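Local coordinates for protein flavin-dependent monooxygenase, oxygenase subunit HsaA (Rhodococcus sp., PDB 2RFQ) that hydroxylates the steroid-derived phenol 3-HSA at the ortho position, using reduced FMN and molecular oxygen, in bacterial cholesterol catabolism, at residues Thr82-Ser87 against Trp141-Asp146; Asp180-Asn183 against Gly189-Ser192; Ser298-Asp303 against Arg319-Arg324; Gln326-Gly331 against Arg375-Tyr380. All coordinates share one frame; numbering follows the deposited sequence.

Contact 1: residues Thr82-Ser87 against Trp141-Asp146; sequences TGWVSS and WSSGCD
The probable FMN site, inferred by similarity, draws on both segments here: Trp-84 from helix 80-96 meets Ser-143 from the turn that follows strand 132-142. The serine hydroxyl lies at the edge of the indole, near its plane, with Trp-84 NE1 3.0 Å from Ser-143 OG and Trp-84 CD1 3.4 Å from the same oxygen. The hydrogen-bond partner of that hydroxyl is Ser-192 OG, which helps to fix where it sits beside the ring. With CG anti to the backbone N (chi1 -175°), the Trp-84 side chain leaves the helix flank and carries its pyrrole edge over to the serine.

In the acyl-CoA dehydrogenase fold, to which this flavin monooxygenase family is related, an N-terminal helical domain packs against a central beta domain, and this contact lies on that junction. Ser-142 to Cys-145 form a type II beta turn closed by Cys-145 N to Ser-142 O at 3.1 Å. Gly-144 occupies its third position with positive phi (65°), and the turn rests on Val-85: CG1 of the valine is 3.9 Å from Gly-144 CA, while its CG2 is 3.9 Å from Gly-144 N. A side chain on Gly-144 would run into Val-85 CG1. Beyond the contact, Ile-241, Pro-244, Ile-245 and Met-248 of helix 233-266 pack against the Trp-84 side chain.

Contact 2: residues Asp180-Asn183 against Gly189-Ser192; sequences DVWN and GTGS
Trp-182 reaches across to Thr-190, Gly-191 and Ser-192, the far end of the same loop, which joins strand 177-179 to strand 193-198. Ahead of it, Asp-180 turns its carboxylate to Arg-34 in a salt bridge, and Val-181 packs its side chain on Asn-193 and Thr-194 of the following strand. Trp-182 itself carries the contact. Its CG stands anti to the backbone N (chi1 -169°), which swings the indole in beneath the returning backbone. Ser-192 CB sits almost squarely over the six-membered ring in a CH-pi contact, 3.4 Å from the centroid and only 4° off the normal. The Ser-192 N lies over the same face, 3.5 Å from Trp-182 CG, and Gly-191 C also lies over it, 4.2 Å above the plane. Beside them the Ser-192 carbonyl comes close to the benzene part, O to Trp-182 CE3 at 3.2 Å. Thr-190 OG1 is 3.3 Å from Trp-182 NE1, but the angle is poor; the indole N-H is instead bonded to the carbonyl O of Leu-187, within the loop, which also receives a hydrogen bond from Thr-190. After the tryptophan, Asn-183 OD1 is hydrogen-bonded to Asn-351 ND2 of the second subunit. A leucine in place of Trp-182 would probably uncover the CB and backbone of Ser-192 and leave the Leu-187 carbonyl without its indole donor. Dispersion and CH-pi contact over the indole face thus join the two ends of the loop, and the one N-H bond probably limits rotation of the ring.

Contact 3: residues Ser298-Asp303 against Arg319-Arg324; sequences SGNVAD and RLRARR
Asn-300 lays its side chain against Ala-322, with Asn-300 CB 4.0 Å from Ala-322 CB and Asn-300 CG 3.9 Å from Ala-322 CA. Its CG stands anti to the carbonyl carbon (chi1 -69°), which directs the amide toward the neighbouring helix, beside Ala-322 and near the Arg-321 head. The amide and guanidinium planes stand 68° apart, and the two side chains run nearly perpendicular.

Helix 277-309 and helix 316-344 are successive long helices of the C-terminal helical domain of the acyl-CoA dehydrogenase fold, and the small Ala-322 is consistent with their close approach: the CA atoms of Asn-300 and Ala-322 are 5.5 Å apart. At one side of this packing two waters bridge opposite charges. Both donate to Asp-303 OD2, at 2.9 Å for water 1 and 2.6 Å for water 2, and both accept at the in-plane edge of the guanidinium: water 1 from Arg-321 NH2 at 3.1 Å, water 2 from Arg-321 NH1 at 2.6 Å. The carboxylate therefore meets the arginine through solvent, whereas Glu-317 makes a direct salt bridge with Arg-321 NE. At Asn-300, an alanine would keep the CB contact but would probably leave a gap where the amide lies against Ala-322 CA. Arg-295 of the third subunit packs on both Asn-300 and Asp-303.

Contact 4: residues Gln326-Gly331 against Arg375-Tyr380; sequences QVRATG and RAYVMY
Two helices of the C-terminal helical domain of the acyl-CoA dehydrogenase fold, 316-344 and 373-384, pack here, Val-327 and Arg-328 of the first meeting Ala-376 and Tyr-377 of the second. They run roughly antiparallel, the axes of the two short segments crossing at -143° with a closest approach of 10.1 Å. Val-327 uses both of its methyl branches at the interface. CG1 touches Ala-376 CB at 3.7 Å, and CG2 is 3.8 Å from the same alanine methyl while also lying 3.4 Å from Tyr-377 CE1. The valine and tyrosine pass alongside with their tips pointing opposite ways, the ring reaching on toward helix 316-344.

The phenol end of Tyr-377 meets Arg-328. This arginine is extended from CG to NE and lies almost square to the tyrosine, its guanidinium plane turned 67° from the ring. The hydroxyl oxygen sits close against the aliphatic part of the chain, Tyr-377 OH being 3.2 Å from Arg-328 CG, with CB and CD also close. Asp-289 of the third subunit forms a salt bridge with Arg-328 NE, and Ala-284 of that subunit packs on Tyr-377; the pair therefore belongs to a subunit interface as well as to the helix packing. Arg-328 NH1 donates to Tyr-377 OH at 2.9 Å with an N-H...O angle of 160°, the oxygen lying in the guanidinium plane.

Contacts 1 and 2 adjoin, their centres 10 Å apart: Ser-143 OG and Ser-192 OG are 2.7 Å apart, probably hydrogen-bonded, and the Trp-141 and Trp-182 rings meet with Trp-141 CE3 3.5 Å from Trp-182 CZ3. The loop of contact 2 thus adjoins the probable FMN site that contact 1 helps to form. Contacts 3 and 4 make a second pair, with centres 11 Å apart; both use helix 316-344 and both touch the third subunit. In contact 4 the Val-327 side chain is about 9 Å from that of His-368, a probable FMN-binding residue, whereas contact 3 lies away from the flavin and ligand sites, 31 Å centre to centre from contact 2.

Contact 1: residues Thr82-Ser87 against Trp141-Asp146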
loop_
_atom_site.group_PDB
_atom_site.type_symbol
_atom_site.label_atom_id
_atom_site.label_comp_id
_atom_site.label_asym_id
_atom_site.label_seq_id
_atom_site.Cartn_x
_atom_site.Cartn_y
_atom_site.Cartn_z
ATOM N N THR A 82 1.589 -29.571 5.658
ATOM C CA THR A 82 0.784 -30.707 5.204
ATOM C C THR A 82 -0.056 -30.303 3.992
ATOM O O THR A 82 -0.149 -31.059 3.018
ATOM C CB THR A 82 -0.096 -31.255 6.339
ATOM O OG1 THR A 82 0.758 -31.638 7.429
ATOM C CG2 THR A 82 -0.831 -32.517 5.878
ATOM N N GLY A 83 -0.609 -29.091 4.028
ATOM C CA GLY A 83 -1.410 -28.585 2.901
ATOM C C GLY A 83 -0.585 -28.434 1.633
ATOM O O GLY A 83 -1.035 -28.798 0.534
ATOM N N TRP A 84 0.632 -27.916 1.799
ATOM C CA TRP A 84 1.552 -27.743 0.675
ATOM C C TRP A 84 1.893 -29.078 0.030
ATOM O O TRP A 84 1.780 -29.238 -1.199
ATOM C CB TRP A 84 2.821 -27.078 1.176
ATOM C CG TRP A 84 3.849 -26.723 0.125
ATOM C CD1 TRP A 84 4.946 -27.456 -0.224
ATOM C CD2 TRP A 84 3.881 -25.528 -0.693
ATOM N NE1 TRP A 84 5.676 -26.781 -1.194
ATOM C CE2 TRP A 84 5.040 -25.599 -1.489
ATOM C CE3 TRP A 84 3.045 -24.397 -0.806
ATOM C CZ2 TRP A 84 5.377 -24.587 -2.415
ATOM C CZ3 TRP A 84 3.368 -23.394 -1.712
ATOM C CH2 TRP A 84 4.528 -23.495 -2.504
ATOM N N VAL A 85 2.311 -30.024 0.854
ATOM C CA VAL A 85 2.647 -31.372 0.345
ATOM C C VAL A 85 1.429 -32.045 -0.290
ATOM O O VAL A 85 1.540 -32.658 -1.364
ATOM C CB VAL A 85 3.225 -32.230 1.483
ATOM C CG1 VAL A 85 3.350 -33.704 1.084
ATOM C CG2 VAL A 85 4.584 -31.661 1.902
ATOM N N SER A 86 0.273 -31.918 0.358
ATOM C CA SER A 86 -0.943 -32.570 -0.127
ATOM C C SER A 86 -1.289 -32.054 -1.520
ATOM O O SER A 86 -1.612 -32.816 -2.430
ATOM C CB SER A 86 -2.112 -32.318 0.837
ATOM O OG SER A 86 -1.904 -33.036 2.066
ATOM N N SER A 87 -1.195 -30.748 -1.689
ATOM C CA SER A 87 -1.537 -30.152 -2.973
ATOM C C SER A 87 -0.637 -30.656 -4.096
ATOM O O SER A 87 -1.118 -31.102 -5.149
ATOM C CB SER A 87 -1.404 -28.647 -2.871
ATOM O OG SER A 87 -1.961 -28.032 -4.033
ATOM N N TRP A 141 14.006 -29.157 -3.827
ATOM C CA TRP A 141 12.658 -28.696 -3.520
ATOM C C TRP A 141 11.561 -29.711 -3.879
ATOM O O TRP A 141 10.463 -29.310 -4.305
ATOM C CB TRP A 141 12.363 -27.308 -4.153
ATOM C CG TRP A 141 13.428 -26.241 -3.915
ATOM C CD1 TRP A 141 14.632 -26.143 -4.553
ATOM C CD2 TRP A 141 13.364 -25.120 -3.020
ATOM N NE1 TRP A 141 15.333 -25.044 -4.098
ATOM C CE2 TRP A 141 14.575 -24.404 -3.153
ATOM C CE3 TRP A 141 12.395 -24.646 -2.125
ATOM C CZ2 TRP A 141 14.850 -23.233 -2.419
ATOM C CZ3 TRP A 141 12.659 -23.487 -1.400
ATOM C CH2 TRP A 141 13.887 -22.792 -1.548
ATOM N N SER A 142 11.829 -31.010 -3.688
ATOM C CA SER A 142 10.807 -32.029 -3.985
ATOM C C SER A 142 9.977 -32.251 -2.725
ATOM O O SER A 142 10.257 -33.117 -1.918
ATOM C CB SER A 142 11.441 -33.341 -4.491
ATOM O OG SER A 142 10.413 -34.199 -4.996
ATOM N N SER A 143 8.948 -31.424 -2.575
ATOM C CA SER A 143 8.096 -31.477 -1.392
ATOM C C SER A 143 7.491 -32.848 -1.189
ATOM O O SER A 143 6.909 -33.435 -2.115
ATOM C CB SER A 143 6.967 -30.447 -1.489
ATOM O OG SER A 143 7.516 -29.142 -1.598
ATOM N N GLY A 144 7.607 -33.345 0.047
ATOM C CA GLY A 144 7.050 -34.657 0.400
ATOM C C GLY A 144 7.697 -35.847 -0.311
ATOM O O GLY A 144 7.111 -36.926 -0.350
ATOM N N CYS A 145 8.920 -35.678 -0.821
ATOM C CA CYS A 145 9.547 -36.751 -1.599
ATOM C C CYS A 145 9.707 -38.081 -0.822
ATOM O O CYS A 145 9.675 -39.148 -1.429
ATOM C CB CYS A 145 10.876 -36.293 -2.217
ATOM S SG CYS A 145 12.089 -35.694 -1.029
ATOM N N ASP A 146 9.860 -38.025 0.501
ATOM C CA ASP A 146 9.987 -39.268 1.278
ATOM C C ASP A 146 8.713 -40.114 1.212
ATOM O O ASP A 146 8.745 -41.338 1.412
ATOM C CB ASP A 146 10.333 -38.973 2.737
ATOM C CG ASP A 146 10.740 -40.222 3.505
ATOM O OD1 ASP A 146 11.588 -40.997 3.012
ATOM O OD2 ASP A 146 10.201 -40.423 4.602
#

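Contact 2: residues Asp180-Asn183 against Gly189-Ser192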
loop_
_atom_site.group_PDB
_atom_site.type_symbol
_atom_site.label_atom_id
_atom_site.label_comp_id
_atom_site.label_asym_id
_atom_site.label_seq_id
_atom_site.Cartn_x
_atom_site.Cartn_y
_atom_site.Cartn_z
ATOM N N ASP A 180 19.040 -35.198 2.302
ATOM C CA ASP A 180 18.346 -34.381 3.293
ATOM C C ASP A 180 19.094 -33.068 3.479
ATOM O O ASP A 180 20.132 -33.017 4.154
ATOM C CB ASP A 180 18.224 -35.136 4.616
ATOM C CG ASP A 180 17.544 -34.329 5.683
ATOM O OD1 ASP A 180 16.903 -33.309 5.349
ATOM O OD2 ASP A 180 17.639 -34.725 6.867
ATOM N N VAL A 181 18.586 -32.026 2.825
ATOM C CA VAL A 181 19.194 -30.705 2.862
ATOM C C VAL A 181 18.223 -29.605 3.313
ATOM O O VAL A 181 18.610 -28.436 3.355
ATOM C CB VAL A 181 19.764 -30.289 1.483
ATOM C CG1 VAL A 181 20.807 -31.294 1.010
ATOM C CG2 VAL A 181 18.633 -30.158 0.457
ATOM N N TRP A 182 16.981 -29.979 3.627
ATOM C CA TRP A 182 15.906 -28.990 3.848
ATOM C C TRP A 182 16.094 -28.225 5.162
ATOM O O TRP A 182 15.863 -28.755 6.247
ATOM C CB TRP A 182 14.568 -29.717 3.804
ATOM C CG TRP A 182 13.373 -28.842 3.755
ATOM C CD1 TRP A 182 12.331 -28.838 4.635
ATOM C CD2 TRP A 182 13.061 -27.881 2.741
ATOM N NE1 TRP A 182 11.381 -27.922 4.242
ATOM C CE2 TRP A 182 11.803 -27.318 3.080
ATOM C CE3 TRP A 182 13.722 -27.435 1.579
ATOM C CZ2 TRP A 182 11.191 -26.337 2.306
ATOM C CZ3 TRP A 182 13.111 -26.446 0.806
ATOM C CH2 TRP A 182 11.850 -25.924 1.169
ATOM N N ASN A 183 16.518 -26.964 5.054
ATOM C CA ASN A 183 16.941 -26.184 6.208
ATOM C C ASN A 183 16.538 -24.719 6.023
ATOM O O ASN A 183 17.372 -23.850 5.706
ATOM C CB ASN A 183 18.464 -26.315 6.335
ATOM C CG ASN A 183 18.990 -25.714 7.599
ATOM O OD1 ASN A 183 18.262 -25.550 8.571
ATOM N ND2 ASN A 183 20.279 -25.362 7.592
ATOM N N GLY A 189 8.189 -28.333 7.629
ATOM C CA GLY A 189 7.587 -29.673 7.639
ATOM C C GLY A 189 7.490 -30.357 6.284
ATOM O O GLY A 189 7.233 -31.558 6.225
ATOM N N THR A 190 7.675 -29.601 5.186
ATOM C CA THR A 190 7.443 -30.185 3.871
ATOM C C THR A 190 8.508 -31.208 3.463
ATOM O O THR A 190 8.253 -32.020 2.574
ATOM C CB THR A 190 7.282 -29.109 2.755
ATOM O OG1 THR A 190 8.504 -28.366 2.630
ATOM C CG2 THR A 190 6.112 -28.170 3.113
ATOM N N GLY A 191 9.684 -31.176 4.107
ATOM C CA GLY A 191 10.736 -32.124 3.739
ATOM C C GLY A 191 11.019 -32.045 2.251
ATOM O O GLY A 191 11.074 -33.067 1.552
ATOM N N SER A 192 11.201 -30.828 1.770
ATOM C CA SER A 192 11.413 -30.579 0.344
ATOM C C SER A 192 12.865 -30.846 -0.067
ATOM O O SER A 192 13.605 -29.927 -0.439
ATOM C CB SER A 192 10.930 -29.157 -0.033
ATOM O OG SER A 192 9.533 -29.068 0.239
#

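Contact 3: residues Ser298-Asp303 against Arg319-Arg324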
loop_
_atom_site.group_PDB
_atom_site.type_symbol
_atom_site.label_atom_id
_atom_site.label_comp_id
_atom_site.label_asym_id
_atom_site.label_seq_id
_atom_site.Cartn_x
_atom_site.Cartn_y
_atom_site.Cartn_z
ATOM N N SER A 298 -10.528 -19.947 -7.292
ATOM C CA SER A 298 -11.482 -21.000 -7.592
ATOM C C SER A 298 -12.374 -20.644 -8.798
ATOM O O SER A 298 -12.730 -21.524 -9.613
ATOM C CB SER A 298 -12.289 -21.331 -6.341
ATOM O OG SER A 298 -13.173 -20.291 -5.976
ATOM N N GLY A 299 -12.705 -19.352 -8.935
ATOM C CA GLY A 299 -13.558 -18.859 -10.039
ATOM C C GLY A 299 -12.984 -19.115 -11.420
ATOM O O GLY A 299 -13.699 -19.585 -12.330
ATOM N N ASN A 300 -11.712 -18.773 -11.605
ATOM C CA ASN A 300 -11.085 -18.994 -12.898
ATOM C C ASN A 300 -11.004 -20.491 -13.219
ATOM O O ASN A 300 -11.227 -20.893 -14.350
ATOM C CB ASN A 300 -9.699 -18.342 -12.937
ATOM C CG ASN A 300 -9.759 -16.834 -12.923
ATOM O OD1 ASN A 300 -8.931 -16.174 -12.242
ATOM N ND2 ASN A 300 -10.687 -16.259 -13.681
ATOM N N VAL A 301 -10.684 -21.305 -12.207
ATOM C CA VAL A 301 -10.673 -22.760 -12.405
ATOM C C VAL A 301 -12.074 -23.244 -12.820
ATOM O O VAL A 301 -12.224 -24.001 -13.784
ATOM C CB VAL A 301 -10.173 -23.501 -11.144
ATOM C CG1 VAL A 301 -10.494 -24.978 -11.253
ATOM C CG2 VAL A 301 -8.648 -23.317 -11.014
ATOM N N ALA A 302 -13.091 -22.788 -12.093
ATOM C CA ALA A 302 -14.481 -23.184 -12.420
ATOM C C ALA A 302 -14.886 -22.799 -13.869
ATOM O O ALA A 302 -15.543 -23.581 -14.588
ATOM C CB ALA A 302 -15.453 -22.576 -11.391
ATOM N N ASP A 303 -14.501 -21.601 -14.289
ATOM C CA ASP A 303 -14.824 -21.120 -15.633
ATOM C C ASP A 303 -14.129 -21.952 -16.692
ATOM O O ASP A 303 -14.748 -22.349 -17.694
ATOM C CB ASP A 303 -14.455 -19.643 -15.766
ATOM C CG ASP A 303 -15.400 -18.726 -14.988
ATOM O OD1 ASP A 303 -16.370 -19.207 -14.364
ATOM O OD2 ASP A 303 -15.184 -17.507 -15.053
ATOM N N ARG A 319 -6.963 -18.118 -19.753
ATOM C CA ARG A 319 -5.715 -18.640 -19.190
ATOM C C ARG A 319 -4.857 -17.485 -18.665
ATOM O O ARG A 319 -4.216 -17.613 -17.621
ATOM C CB ARG A 319 -4.956 -19.460 -20.238
ATOM C CG ARG A 319 -5.592 -20.848 -20.420
ATOM C CD ARG A 319 -5.147 -21.496 -21.710
ATOM N NE ARG A 319 -3.711 -21.709 -21.748
ATOM C CZ ARG A 319 -3.033 -22.091 -22.832
ATOM N NH1 ARG A 319 -3.672 -22.317 -23.990
ATOM N NH2 ARG A 319 -1.705 -22.256 -22.771
ATOM N N LEU A 320 -4.875 -16.352 -19.380
ATOM C CA LEU A 320 -4.128 -15.168 -18.921
ATOM C C LEU A 320 -4.726 -14.580 -17.646
ATOM O O LEU A 320 -3.989 -14.235 -16.690
ATOM C CB LEU A 320 -4.084 -14.084 -20.018
ATOM C CG LEU A 320 -3.207 -14.438 -21.219
ATOM C CD1 LEU A 320 -3.501 -13.481 -22.394
ATOM C CD2 LEU A 320 -1.725 -14.394 -20.860
ATOM N N ARG A 321 -6.062 -14.468 -17.610
ATOM C CA ARG A 321 -6.731 -13.992 -16.383
ATOM C C ARG A 321 -6.448 -14.915 -15.190
ATOM O O ARG A 321 -6.257 -14.445 -14.059
ATOM C CB ARG A 321 -8.252 -13.839 -16.562
ATOM C CG ARG A 321 -8.597 -12.580 -17.332
ATOM C CD ARG A 321 -10.084 -12.288 -17.278
ATOM N NE ARG A 321 -10.813 -13.174 -18.168
ATOM C CZ ARG A 321 -11.704 -14.082 -17.807
ATOM N NH1 ARG A 321 -12.022 -14.258 -16.521
ATOM N NH2 ARG A 321 -12.300 -14.806 -18.755
ATOM N N ALA A 322 -6.425 -16.219 -15.449
ATOM C CA ALA A 322 -6.162 -17.206 -14.414
ATOM C C ALA A 322 -4.804 -16.954 -13.785
ATOM O O ALA A 322 -4.683 -16.868 -12.575
ATOM C CB ALA A 322 -6.268 -18.635 -14.977
ATOM N N ARG A 323 -3.777 -16.796 -14.628
ATOM C CA ARG A 323 -2.434 -16.512 -14.098
ATOM C C ARG A 323 -2.354 -15.186 -13.330
ATOM O O ARG A 323 -1.756 -15.111 -12.247
ATOM C CB ARG A 323 -1.414 -16.576 -15.224
ATOM C CG ARG A 323 -1.013 -18.011 -15.560
ATOM C CD ARG A 323 -0.022 -18.532 -14.521
ATOM N NE ARG A 323 1.310 -17.918 -14.726
ATOM C CZ ARG A 323 2.184 -17.640 -13.758
ATOM N NH1 ARG A 323 1.900 -17.889 -12.468
ATOM N NH2 ARG A 323 3.362 -17.122 -14.096
ATOM N N ARG A 324 -2.974 -14.153 -13.903
ATOM C CA ARG A 324 -3.055 -12.831 -13.255
ATOM C C ARG A 324 -3.601 -12.939 -11.832
ATOM O O ARG A 324 -3.000 -12.453 -10.890
ATOM C CB ARG A 324 -3.938 -11.903 -14.095
ATOM C CG ARG A 324 -4.218 -10.546 -13.427
ATOM C CD ARG A 324 -5.405 -9.811 -14.095
ATOM N NE ARG A 324 -6.654 -10.462 -13.737
ATOM C CZ ARG A 324 -7.827 -10.254 -14.337
ATOM N NH1 ARG A 324 -7.948 -9.389 -15.368
ATOM N NH2 ARG A 324 -8.903 -10.895 -13.887
HETATM O O HOH W 1 -14.755 -16.420 -17.749
HETATM O O HOH W 2 -13.129 -15.909 -14.813
#

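Contact 4: residues Gln326-Gly331 against Arg375-Tyr380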
loop_
_atom_site.group_PDB
_atom_site.type_symbol
_atom_site.label_atom_id
_atom_site.label_comp_id
_atom_site.label_asym_id
_atom_site.label_seq_id
_atom_site.Cartn_x
_atom_site.Cartn_y
_atom_site.Cartn_z
ATOM N N GLN A 326 -4.120 -15.648 -10.008
ATOM C CA GLN A 326 -3.494 -16.698 -9.216
ATOM C C GLN A 326 -2.263 -16.175 -8.462
ATOM O O GLN A 326 -2.148 -16.328 -7.232
ATOM C CB GLN A 326 -3.167 -17.927 -10.079
ATOM C CG GLN A 326 -2.213 -18.904 -9.382
ATOM C CD GLN A 326 -0.792 -18.670 -9.809
ATOM O OE1 GLN A 326 -0.531 -18.411 -10.988
ATOM N NE2 GLN A 326 0.154 -18.767 -8.855
ATOM N N VAL A 327 -1.350 -15.516 -9.175
ATOM C CA VAL A 327 -0.245 -14.878 -8.448
ATOM C C VAL A 327 -0.793 -13.834 -7.455
ATOM O O VAL A 327 -0.300 -13.703 -6.324
ATOM C CB VAL A 327 0.837 -14.271 -9.380
ATOM C CG1 VAL A 327 1.411 -15.354 -10.322
ATOM C CG2 VAL A 327 0.298 -13.078 -10.170
ATOM N N ARG A 328 -1.840 -13.126 -7.863
ATOM C CA ARG A 328 -2.396 -12.107 -6.961
ATOM C C ARG A 328 -3.033 -12.723 -5.717
ATOM O O ARG A 328 -2.958 -12.130 -4.645
ATOM C CB ARG A 328 -3.391 -11.202 -7.680
ATOM C CG ARG A 328 -3.513 -9.821 -6.974
ATOM C CD ARG A 328 -3.955 -8.733 -7.996
ATOM N NE ARG A 328 -4.046 -7.365 -7.463
ATOM C CZ ARG A 328 -2.993 -6.586 -7.218
ATOM N NH1 ARG A 328 -1.743 -7.028 -7.434
ATOM N NH2 ARG A 328 -3.166 -5.348 -6.755
ATOM N N ALA A 329 -3.654 -13.898 -5.860
ATOM C CA ALA A 329 -4.287 -14.582 -4.732
ATOM C C ALA A 329 -3.227 -14.915 -3.676
ATOM O O ALA A 329 -3.442 -14.707 -2.472
ATOM C CB ALA A 329 -4.958 -15.843 -5.204
ATOM N N THR A 330 -2.070 -15.403 -4.128
ATOM C CA THR A 330 -0.942 -15.628 -3.206
ATOM C C THR A 330 -0.584 -14.325 -2.489
ATOM O O THR A 330 -0.452 -14.297 -1.269
ATOM C CB THR A 330 0.269 -16.182 -3.966
ATOM O OG1 THR A 330 -0.062 -17.527 -4.361
ATOM C CG2 THR A 330 1.545 -16.167 -3.085
ATOM N N GLY A 331 -0.464 -13.249 -3.258
ATOM C CA GLY A 331 -0.154 -11.930 -2.686
ATOM C C GLY A 331 -1.184 -11.465 -1.669
ATOM O O GLY A 331 -0.811 -10.974 -0.596
ATOM N N ARG A 375 5.914 -11.758 -13.362
ATOM C CA ARG A 375 5.964 -12.610 -14.528
ATOM C C ARG A 375 4.544 -12.732 -15.122
ATOM O O ARG A 375 4.349 -12.530 -16.328
ATOM C CB ARG A 375 6.493 -13.993 -14.138
ATOM C CG ARG A 375 6.469 -14.965 -15.289
ATOM C CD ARG A 375 7.141 -16.281 -14.901
ATOM N NE ARG A 375 7.219 -17.186 -16.052
ATOM C CZ ARG A 375 7.895 -18.338 -16.067
ATOM N NH1 ARG A 375 8.585 -18.740 -15.000
ATOM N NH2 ARG A 375 7.892 -19.096 -17.167
ATOM N N ALA A 376 3.568 -13.052 -14.269
ATOM C CA ALA A 376 2.188 -13.214 -14.746
ATOM C C ALA A 376 1.584 -11.875 -15.168
ATOM O O ALA A 376 0.850 -11.811 -16.167
ATOM C CB ALA A 376 1.311 -13.901 -13.688
ATOM N N TYR A 377 1.878 -10.818 -14.396
ATOM C CA TYR A 377 1.279 -9.497 -14.665
ATOM C C TYR A 377 1.757 -8.925 -15.989
ATOM O O TYR A 377 0.948 -8.419 -16.785
ATOM C CB TYR A 377 1.600 -8.495 -13.553
ATOM C CG TYR A 377 1.005 -8.797 -12.199
ATOM C CD1 TYR A 377 -0.130 -9.609 -12.057
ATOM C CD2 TYR A 377 1.567 -8.236 -11.064
ATOM C CE1 TYR A 377 -0.689 -9.880 -10.775
ATOM C CE2 TYR A 377 1.016 -8.471 -9.778
ATOM C CZ TYR A 377 -0.098 -9.307 -9.647
ATOM O OH TYR A 377 -0.644 -9.573 -8.394
ATOM N N VAL A 378 3.060 -9.033 -16.236
ATOM C CA VAL A 378 3.608 -8.535 -17.501
ATOM C C VAL A 378 2.983 -9.307 -18.653
ATOM O O VAL A 378 2.576 -8.709 -19.656
ATOM C CB VAL A 378 5.148 -8.621 -17.507
ATOM C CG1 VAL A 378 5.720 -8.366 -18.901
ATOM C CG2 VAL A 378 5.713 -7.619 -16.489
HETATM N N MSE A 379 2.884 -10.621 -18.508
HETATM C CA MSE A 379 2.301 -11.443 -19.574
HETATM C C MSE A 379 0.847 -11.048 -19.851
HETATM O O MSE A 379 0.430 -10.913 -21.006
HETATM C CB MSE A 379 2.352 -12.921 -19.193
HETATM C CG MSE A 379 1.797 -13.781 -20.294
HETATM SE SE MSE A 379 1.838 -15.665 -19.803
HETATM C CE MSE A 379 0.788 -15.558 -18.176
ATOM N N TYR A 380 0.082 -10.875 -18.782
ATOM C CA TYR A 380 -1.315 -10.459 -18.912
ATOM C C TYR A 380 -1.397 -9.126 -19.666
ATOM O O TYR A 380 -2.190 -8.978 -20.612
ATOM C CB TYR A 380 -1.968 -10.320 -17.533
ATOM C CG TYR A 380 -3.356 -9.739 -17.648
ATOM C CD1 TYR A 380 -4.450 -10.558 -17.948
ATOM C CD2 TYR A 380 -3.568 -8.367 -17.500
ATOM C CE1 TYR A 380 -5.717 -10.018 -18.069
ATOM C CE2 TYR A 380 -4.818 -7.826 -17.646
ATOM C CZ TYR A 380 -5.888 -8.646 -17.912
ATOM O OH TYR A 380 -7.144 -8.078 -18.042
#